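Local coordinates for Oxidored_FMN domain-containing protein ([Pseudomonas] geniculata N1, PDB 6L6J) that probably oxidises the amine 6-hydroxypseudooxynicotine, and carries bound FMN, a [4Fe-4S] cluster and ADP, at residues Y6-E11 against A304-I309; P112-R117 against F131-A136; I524-D529 against G584-S589. All blocks are in the same frame, centred on the assembly; numbering follows the deposited sequence.

Contact 1: Y6-E11 against A304-I309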
loop_
_atom_site.group_PDB
_atom_site.type_symbol
_atom_site.label_atom_id
_atom_site.label_comp_id
_atom_site.label_asym_id
_atom_site.label_seq_id
_atom_site.Cartn_x
_atom_site.Cartn_y
_atom_site.Cartn_z
ATOM N N TYR A 6 -3.837 -22.561 -16.282
ATOM C CA TYR A 6 -3.757 -21.081 -16.351
ATOM C C TYR A 6 -3.943 -20.576 -17.782
ATOM O O TYR A 6 -3.966 -19.328 -17.932
ATOM C CB TYR A 6 -2.463 -20.584 -15.706
ATOM C CG TYR A 6 -2.274 -21.167 -14.335
ATOM C CD1 TYR A 6 -3.211 -20.971 -13.342
ATOM C CD2 TYR A 6 -1.167 -21.939 -14.037
ATOM C CE1 TYR A 6 -3.058 -21.545 -12.087
ATOM C CE2 TYR A 6 -0.987 -22.507 -12.785
ATOM C CZ TYR A 6 -1.945 -22.325 -11.807
ATOM O OH TYR A 6 -1.763 -22.893 -10.572
ATOM N N ASP A 7 -4.110 -21.463 -18.766
ATOM C CA ASP A 7 -4.306 -21.061 -20.187
ATOM C C ASP A 7 -5.347 -19.931 -20.255
ATOM O O ASP A 7 -5.115 -18.958 -21.012
ATOM C CB ASP A 7 -4.741 -22.244 -21.069
ATOM C CG ASP A 7 -3.641 -23.225 -21.476
ATOM O OD1 ASP A 7 -2.480 -23.007 -21.117
ATOM O OD2 ASP A 7 -3.967 -24.235 -22.136
ATOM N N ILE A 8 -6.441 -20.062 -19.493
ATOM C CA ILE A 8 -7.628 -19.139 -19.487
ATOM C C ILE A 8 -7.222 -17.704 -19.088
ATOM O O ILE A 8 -7.837 -16.720 -19.594
ATOM C CB ILE A 8 -8.743 -19.683 -18.564
ATOM C CG1 ILE A 8 -9.941 -18.733 -18.502
ATOM C CG2 ILE A 8 -8.208 -19.981 -17.168
ATOM C CD1 ILE A 8 -11.264 -19.431 -18.324
ATOM N N LEU A 9 -6.224 -17.563 -18.220
ATOM C CA LEU A 9 -5.733 -16.233 -17.770
ATOM C C LEU A 9 -5.060 -15.461 -18.919
ATOM O O LEU A 9 -4.966 -14.221 -18.769
ATOM C CB LEU A 9 -4.725 -16.433 -16.638
ATOM C CG LEU A 9 -5.278 -16.977 -15.339
ATOM C CD1 LEU A 9 -4.242 -16.824 -14.253
ATOM C CD2 LEU A 9 -6.581 -16.281 -14.964
ATOM N N PHE A 10 -4.626 -16.150 -19.985
ATOM C CA PHE A 10 -3.854 -15.593 -21.131
ATOM C C PHE A 10 -4.694 -15.474 -22.406
ATOM O O PHE A 10 -4.150 -15.064 -23.429
ATOM C CB PHE A 10 -2.616 -16.449 -21.390
ATOM C CG PHE A 10 -1.625 -16.347 -20.263
ATOM C CD1 PHE A 10 -0.718 -15.285 -20.208
ATOM C CD2 PHE A 10 -1.640 -17.268 -19.219
ATOM C CE1 PHE A 10 0.177 -15.178 -19.149
ATOM C CE2 PHE A 10 -0.733 -17.160 -18.171
ATOM C CZ PHE A 10 0.166 -16.116 -18.130
ATOM N N GLU A 11 -5.987 -15.764 -22.360
ATOM C CA GLU A 11 -6.852 -15.581 -23.555
ATOM C C GLU A 11 -6.998 -14.078 -23.751
ATOM O O GLU A 11 -7.145 -13.370 -22.763
ATOM C CB GLU A 11 -8.225 -16.237 -23.379
ATOM C CG GLU A 11 -8.154 -17.677 -22.923
ATOM C CD GLU A 11 -9.492 -18.384 -22.844
ATOM O OE1 GLU A 11 -10.533 -17.782 -23.227
ATOM O OE2 GLU A 11 -9.486 -19.535 -22.405
ATOM N N ALA A 304 -7.155 -18.795 -7.363
ATOM C CA ALA A 304 -8.219 -17.837 -7.002
ATOM C C ALA A 304 -8.633 -17.089 -8.274
ATOM O O ALA A 304 -9.883 -16.910 -8.488
ATOM C CB ALA A 304 -7.729 -16.890 -5.926
ATOM N N MET A 305 -7.619 -16.665 -9.061
ATOM C CA MET A 305 -7.795 -15.858 -10.300
ATOM C C MET A 305 -8.536 -16.722 -11.326
ATOM O O MET A 305 -9.526 -16.265 -11.906
ATOM C CB MET A 305 -6.449 -15.366 -10.861
ATOM C CG MET A 305 -5.772 -14.324 -9.979
ATOM S SD MET A 305 -4.036 -13.842 -10.324
ATOM C CE MET A 305 -3.622 -14.945 -11.652
ATOM N N VAL A 306 -8.104 -17.961 -11.507
ATOM C CA VAL A 306 -8.767 -18.884 -12.471
ATOM C C VAL A 306 -10.234 -18.997 -12.078
ATOM O O VAL A 306 -11.086 -18.800 -12.953
ATOM C CB VAL A 306 -8.055 -20.245 -12.551
ATOM C CG1 VAL A 306 -8.948 -21.332 -13.137
ATOM C CG2 VAL A 306 -6.766 -20.111 -13.371
ATOM N N SER A 307 -10.480 -19.227 -10.786
ATOM C CA SER A 307 -11.810 -19.478 -10.160
ATOM C C SER A 307 -12.716 -18.258 -10.350
ATOM O O SER A 307 -13.887 -18.432 -10.695
ATOM C CB SER A 307 -11.645 -19.821 -8.712
ATOM O OG SER A 307 -12.823 -20.379 -8.185
ATOM N N GLN A 308 -12.173 -17.061 -10.166
ATOM C CA GLN A 308 -12.948 -15.811 -10.317
ATOM C C GLN A 308 -13.591 -15.810 -11.707
ATOM O O GLN A 308 -14.756 -15.363 -11.809
ATOM C CB GLN A 308 -12.043 -14.591 -10.076
ATOM C CG GLN A 308 -11.712 -14.337 -8.606
ATOM C CD GLN A 308 -12.897 -13.795 -7.852
ATOM O OE1 GLN A 308 -13.590 -12.903 -8.312
ATOM N NE2 GLN A 308 -13.167 -14.355 -6.700
ATOM N N ILE A 309 -12.858 -16.300 -12.719
ATOM C CA ILE A 309 -13.277 -16.307 -14.162
ATOM C C ILE A 309 -14.282 -17.447 -14.435
ATOM O O ILE A 309 -15.377 -17.179 -14.972
ATOM C CB ILE A 309 -12.065 -16.430 -15.117
ATOM C CG1 ILE A 309 -10.909 -15.468 -14.776
ATOM C CG2 ILE A 309 -12.535 -16.277 -16.563
ATOM C CD1 ILE A 309 -11.247 -13.986 -14.877
#
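Leu-9 and Met-305, both buried, form the inner, well-packed end of this contact. Their side chains meet nearly perpendicular to one another, the methyl CD1 of Leu-9 against the terminal CE of Met-305. Phe-24 of strand 24-26 touches both residues, while Ile-317 and Ile-333 close in on Met-305. Beside this pair the contact converges on one methyl group: Val-306 CG2 lies 4.0 Å from Leu-9 CG and 3.7 Å from CD1 of Tyr-6, meeting the tyrosine ring at its edge and near its plane. With CG1 of Val-306 anti to the backbone N (chi1 161°), CG2 is the branch left to reach the 3-10 turn. The setting is a TIM barrel, in which helix 302-310 makes the beta-alpha-beta crossover from the seventh strand to the eighth, and the turn belongs to the N-terminal segment that runs ahead of the barrel's first strand. The looser side is that of Ile-8 and Ile-309, both partly exposed. They run antiparallel alongside one another, with Ile-8 CD1 3.8 Å from Ile-309 CG2, and Ile-309 still rests on Ile-317 of strand 316-319. Tyr-6 OH is hydrogen-bonded to Asp-303 OD1, in the same helix.

Contact 2: P112-R117 against F131-A136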
loop_
_atom_site.group_PDB
_atom_site.type_symbol
_atom_site.label_atom_id
_atom_site.label_comp_id
_atom_site.label_asym_id
_atom_site.label_seq_id
_atom_site.Cartn_x
_atom_site.Cartn_y
_atom_site.Cartn_z
ATOM N N PRO A 112 -8.740 20.326 -2.520
ATOM C CA PRO A 112 -8.818 21.770 -2.312
ATOM C C PRO A 112 -8.471 22.632 -3.534
ATOM O O PRO A 112 -8.612 23.822 -3.434
ATOM C CB PRO A 112 -7.757 21.916 -1.211
ATOM C CG PRO A 112 -6.651 21.000 -1.660
ATOM C CD PRO A 112 -7.382 19.809 -2.244
ATOM N N ALA A 113 -8.043 22.019 -4.649
ATOM C CA ALA A 113 -7.797 22.707 -5.938
ATOM C C ALA A 113 -6.707 23.763 -5.755
ATOM O O ALA A 113 -6.868 24.899 -6.301
ATOM C CB ALA A 113 -9.094 23.338 -6.408
ATOM N N ILE A 114 -5.641 23.419 -5.030
ATOM C CA ILE A 114 -4.672 24.415 -4.472
ATOM C C ILE A 114 -3.646 24.825 -5.540
ATOM O O ILE A 114 -3.147 25.981 -5.471
ATOM C CB ILE A 114 -4.005 23.878 -3.182
ATOM C CG1 ILE A 114 -4.766 24.309 -1.927
ATOM C CG2 ILE A 114 -2.531 24.240 -3.074
ATOM C CD1 ILE A 114 -4.837 25.805 -1.713
ATOM N N TYR A 115 -3.278 23.921 -6.448
ATOM C CA TYR A 115 -2.145 24.133 -7.390
ATOM C C TYR A 115 -2.325 25.483 -8.104
ATOM O O TYR A 115 -1.359 26.266 -8.145
ATOM C CB TYR A 115 -2.006 22.961 -8.363
ATOM C CG TYR A 115 -1.354 21.718 -7.785
ATOM C CD1 TYR A 115 -0.188 21.790 -7.024
ATOM C CD2 TYR A 115 -1.881 20.455 -8.016
ATOM C CE1 TYR A 115 0.428 20.659 -6.517
ATOM C CE2 TYR A 115 -1.274 19.319 -7.510
ATOM C CZ TYR A 115 -0.119 19.420 -6.757
ATOM O OH TYR A 115 0.474 18.304 -6.244
ATOM N N HIS A 116 -3.534 25.764 -8.597
ATOM C CA HIS A 116 -3.896 27.018 -9.304
ATOM C C HIS A 116 -4.877 27.828 -8.466
ATOM O O HIS A 116 -5.698 28.552 -9.067
ATOM C CB HIS A 116 -4.488 26.714 -10.677
ATOM C CG HIS A 116 -3.472 26.235 -11.647
ATOM N ND1 HIS A 116 -3.419 24.931 -12.068
ATOM C CD2 HIS A 116 -2.451 26.873 -12.245
ATOM C CE1 HIS A 116 -2.430 24.786 -12.914
ATOM N NE2 HIS A 116 -1.823 25.950 -13.030
ATOM N N ARG A 117 -4.773 27.706 -7.137
ATOM C CA ARG A 117 -5.536 28.498 -6.144
ATOM C C ARG A 117 -6.949 28.672 -6.682
ATOM O O ARG A 117 -7.390 29.789 -6.909
ATOM C CB ARG A 117 -4.842 29.837 -5.883
ATOM C CG ARG A 117 -3.543 29.728 -5.106
ATOM C CD ARG A 117 -2.349 29.416 -5.985
ATOM N NE ARG A 117 -1.113 29.719 -5.271
ATOM C CZ ARG A 117 -0.551 28.952 -4.341
ATOM N NH1 ARG A 117 -1.076 27.784 -4.033
ATOM N NH2 ARG A 117 0.554 29.345 -3.728
ATOM N N PHE A 131 -9.901 17.108 3.552
ATOM C CA PHE A 131 -9.017 18.297 3.653
ATOM C C PHE A 131 -9.580 19.291 4.672
ATOM O O PHE A 131 -10.776 19.547 4.652
ATOM C CB PHE A 131 -8.813 18.919 2.264
ATOM C CG PHE A 131 -7.880 18.142 1.365
ATOM C CD1 PHE A 131 -8.352 17.118 0.558
ATOM C CD2 PHE A 131 -6.526 18.428 1.321
ATOM C CE1 PHE A 131 -7.499 16.405 -0.266
ATOM C CE2 PHE A 131 -5.668 17.716 0.501
ATOM C CZ PHE A 131 -6.160 16.704 -0.289
ATOM N N ILE A 132 -8.699 19.867 5.492
ATOM C CA ILE A 132 -9.026 20.941 6.491
ATOM C C ILE A 132 -8.734 22.318 5.891
ATOM O O ILE A 132 -9.070 23.297 6.544
ATOM C CB ILE A 132 -8.284 20.716 7.823
ATOM C CG1 ILE A 132 -6.769 20.806 7.650
ATOM C CG2 ILE A 132 -8.709 19.360 8.418
ATOM C CD1 ILE A 132 -5.978 20.646 8.961
ATOM N N ASN A 133 -8.170 22.380 4.679
ATOM C CA ASN A 133 -7.839 23.658 4.001
ATOM C C ASN A 133 -9.053 24.576 4.063
ATOM O O ASN A 133 -10.182 24.118 3.874
ATOM C CB ASN A 133 -7.415 23.473 2.537
ATOM C CG ASN A 133 -6.167 22.628 2.394
ATOM O OD1 ASN A 133 -6.148 21.472 2.814
ATOM N ND2 ASN A 133 -5.116 23.216 1.846
ATOM N N PRO A 134 -8.844 25.881 4.360
ATOM C CA PRO A 134 -9.939 26.847 4.454
ATOM C C PRO A 134 -10.349 27.306 3.060
ATOM O O PRO A 134 -10.096 28.456 2.730
ATOM C CB PRO A 134 -9.337 27.982 5.301
ATOM C CG PRO A 134 -7.850 27.934 4.992
ATOM C CD PRO A 134 -7.547 26.475 4.738
ATOM N N ILE A 135 -10.911 26.383 2.273
ATOM C CA ILE A 135 -11.496 26.637 0.919
ATOM C C ILE A 135 -12.712 25.721 0.772
ATOM O O ILE A 135 -12.564 24.495 0.954
ATOM C CB ILE A 135 -10.446 26.437 -0.205
ATOM C CG1 ILE A 135 -11.017 26.732 -1.594
ATOM C CG2 ILE A 135 -9.793 25.065 -0.135
ATOM C CD1 ILE A 135 -11.115 28.197 -1.901
ATOM N N ALA A 136 -13.884 26.305 0.522
ATOM C CA ALA A 136 -15.171 25.576 0.370
ATOM C C ALA A 136 -15.293 25.059 -1.065
ATOM O O ALA A 136 -14.833 25.754 -1.980
ATOM C CB ALA A 136 -16.332 26.468 0.728
#
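Pro-112 and Ile-135 bring the two backbones nearest, their CA atoms 6.4 Å apart, although neither segment is helix or strand. Both belong to the long excursion that follows the third strand of the TIM barrel, 99-105. A type I beta turn from Ile-114 to Arg-117 folds the first segment, an inverse gamma turn centred on Pro-134 bends the second, and Phe-131, Asn-133 and Ile-135 all point toward the first segment. Asp-68 accepts from the backbone N of Ile-114 and of Tyr-115. Within the beta turn, Ile-114 O accepts from Arg-117 N and also from Arg-117 NH1 (3.1 Å), the two donors arriving from opposite faces of the carbonyl plane. Pro-112 is the buried hub of an otherwise superficial contact. Its CB rests 3.9 Å from Ile-135 CG2 and 4.0 Å from the amide carbon CG of Asn-133. Farther along, Ile-114 CG1 crosses Asn-133 at a slant, touching ND2. The Phe-131 side chain is about 12 Å from the bound FMN, with no direct contact, at the C-terminal end of the barrel strands. Pro-112 CD sits over the middle of the Phe-131 ring in a CH-pi contact, 3.7 Å from the centroid and only 4° off the normal.

Contact 3: I524-D529 against G584-S589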
loop_
_atom_site.group_PDB
_atom_site.type_symbol
_atom_site.label_atom_id
_atom_site.label_comp_id
_atom_site.label_asym_id
_atom_site.label_seq_id
_atom_site.Cartn_x
_atom_site.Cartn_y
_atom_site.Cartn_z
ATOM N N ILE A 524 -2.630 -1.222 30.767
ATOM C CA ILE A 524 -2.441 0.008 29.946
ATOM C C ILE A 524 -1.338 -0.253 28.921
ATOM O O ILE A 524 -0.204 -0.639 29.324
ATOM C CB ILE A 524 -2.117 1.231 30.820
ATOM C CG1 ILE A 524 -3.392 1.788 31.464
ATOM C CG2 ILE A 524 -1.389 2.279 29.998
ATOM C CD1 ILE A 524 -3.146 2.844 32.512
ATOM N N VAL A 525 -1.669 -0.066 27.645
ATOM C CA VAL A 525 -0.677 -0.080 26.527
ATOM C C VAL A 525 -0.470 1.370 26.147
ATOM O O VAL A 525 -1.465 2.018 25.814
ATOM C CB VAL A 525 -1.127 -0.927 25.322
ATOM C CG1 VAL A 525 -0.027 -1.077 24.296
ATOM C CG2 VAL A 525 -1.608 -2.296 25.762
ATOM N N TYR A 526 0.761 1.856 26.306
ATOM C CA TYR A 526 1.154 3.266 26.054
ATOM C C TYR A 526 1.874 3.304 24.711
ATOM O O TYR A 526 2.905 2.604 24.559
ATOM C CB TYR A 526 2.000 3.786 27.211
ATOM C CG TYR A 526 2.314 5.261 27.183
ATOM C CD1 TYR A 526 1.325 6.214 26.987
ATOM C CD2 TYR A 526 3.603 5.706 27.427
ATOM C CE1 TYR A 526 1.627 7.566 27.002
ATOM C CE2 TYR A 526 3.917 7.053 27.456
ATOM C CZ TYR A 526 2.927 7.984 27.233
ATOM O OH TYR A 526 3.255 9.308 27.245
ATOM N N ASP A 527 1.281 4.027 23.759
ATOM C CA ASP A 527 1.749 4.125 22.357
ATOM C C ASP A 527 2.423 5.484 22.148
ATOM O O ASP A 527 1.702 6.491 22.080
ATOM C CB ASP A 527 0.594 3.900 21.383
ATOM C CG ASP A 527 1.043 3.884 19.942
ATOM O OD1 ASP A 527 2.276 3.731 19.728
ATOM O OD2 ASP A 527 0.158 4.022 19.056
ATOM N N GLU A 528 3.757 5.474 22.084
ATOM C CA GLU A 528 4.624 6.589 21.616
ATOM C C GLU A 528 5.350 6.173 20.319
ATOM O O GLU A 528 6.336 6.851 19.952
ATOM C CB GLU A 528 5.651 6.926 22.699
ATOM C CG GLU A 528 5.104 7.816 23.792
ATOM C CD GLU A 528 5.369 9.290 23.573
ATOM O OE1 GLU A 528 6.551 9.674 23.579
ATOM O OE2 GLU A 528 4.397 10.041 23.379
ATOM N N ASP A 529 4.928 5.072 19.685
ATOM C CA ASP A 529 5.488 4.575 18.405
ATOM C C ASP A 529 4.602 5.062 17.261
ATOM O O ASP A 529 5.166 5.436 16.234
ATOM C CB ASP A 529 5.578 3.053 18.384
ATOM C CG ASP A 529 5.837 2.493 17.004
ATOM O OD1 ASP A 529 7.002 2.466 16.597
ATOM O OD2 ASP A 529 4.855 2.128 16.346
ATOM N N GLY A 584 -4.483 12.153 23.325
ATOM C CA GLY A 584 -3.842 13.394 23.808
ATOM C C GLY A 584 -3.466 13.313 25.280
ATOM O O GLY A 584 -3.647 14.336 25.979
ATOM N N THR A 585 -2.941 12.166 25.715
ATOM C CA THR A 585 -2.657 11.844 27.131
ATOM C C THR A 585 -1.264 11.223 27.242
ATOM O O THR A 585 -0.965 10.269 26.500
ATOM C CB THR A 585 -3.717 10.906 27.742
ATOM O OG1 THR A 585 -4.986 11.552 27.775
ATOM C CG2 THR A 585 -3.419 10.510 29.165
ATOM N N ALA A 586 -0.455 11.739 28.172
ATOM C CA ALA A 586 0.892 11.218 28.498
ATOM C C ALA A 586 0.879 10.594 29.900
ATOM O O ALA A 586 0.051 11.003 30.757
ATOM C CB ALA A 586 1.905 12.328 28.399
ATOM N N ILE A 587 1.805 9.663 30.129
ATOM C CA ILE A 587 2.071 9.052 31.456
ATOM C C ILE A 587 3.086 9.917 32.211
ATOM O O ILE A 587 4.220 10.082 31.706
ATOM C CB ILE A 587 2.553 7.608 31.263
ATOM C CG1 ILE A 587 1.408 6.734 30.750
ATOM C CG2 ILE A 587 3.149 7.063 32.549
ATOM C CD1 ILE A 587 1.772 5.281 30.573
ATOM N N ALA A 588 2.690 10.423 33.382
ATOM C CA ALA A 588 3.558 11.178 34.320
ATOM C C ALA A 588 4.455 10.189 35.066
ATOM O O ALA A 588 5.678 10.455 35.202
ATOM C CB ALA A 588 2.736 11.992 35.288
ATOM N N SER A 589 3.872 9.081 35.516
ATOM C CA SER A 589 4.496 8.153 36.497
ATOM C C SER A 589 3.707 6.837 36.546
ATOM O O SER A 589 2.493 6.865 36.253
ATOM C CB SER A 589 4.592 8.814 37.874
ATOM O OG SER A 589 3.377 8.661 38.609
#
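Tyr-526 and Ile-587 carry this contact, their side chains overlapping head to tail. Tyr-526 has CG anti to the backbone N (chi1 -172°), which stands its ring out from strand 522-527 toward strand 585-590. Ile-587 answers with CG1 anti to its carbonyl carbon and an extended end, laying the chain along one face of the ring. Its CD1 makes a CH-pi contact 3.7 Å from the ring centroid, 23° off the normal and displaced toward the CG rim. Thr-585 O lies at the ring edge, 3.8 Å from CE1. The axes of the two short strand segments approach to 8.6 Å, their directions far from parallel or antiparallel: in the OYE-like second alpha/beta domain, side chains of strand 522-527 in the mixed sheet pack against 585-590, an edge strand of the three-stranded antiparallel sheet. Beyond the ring, the backbone N of Ile-587 gives Tyr-526 OH a weak hydrogen bond of 3.2 Å (159°). Replacing Tyr-526 by phenylalanine would probably leave both the Ile-587 amide and His-494 without their shared partner. The ring thus joins the strands by apolar contact and the hydroxyl adds one weak bond, while His-494 NE2 is its second, outside hydrogen-bond partner.

Contacts 1 and 2 both belong to the FMN-binding barrel, yet their centres are 44 Å apart: contact 1 ties the N-terminal lead-in to a barrel helix and is partly buried, whereas contact 2 joins two turns of one surface excursion. Contact 3, in the OYE-like second alpha/beta domain, is the most buried and lies away from the annotated sites; it and contact 1 are on opposite sides of the chain's centre. Chemistry follows place. Contact 1 is apolar packing of methyl groups with a tyrosine edge, contact 2 gathers around a proline, and contact 3 alone adds a polar bond, albeit weak, between its segments. CH-pi contacts recur in 2 and 3, where a proline and an isoleucine cover aromatic faces.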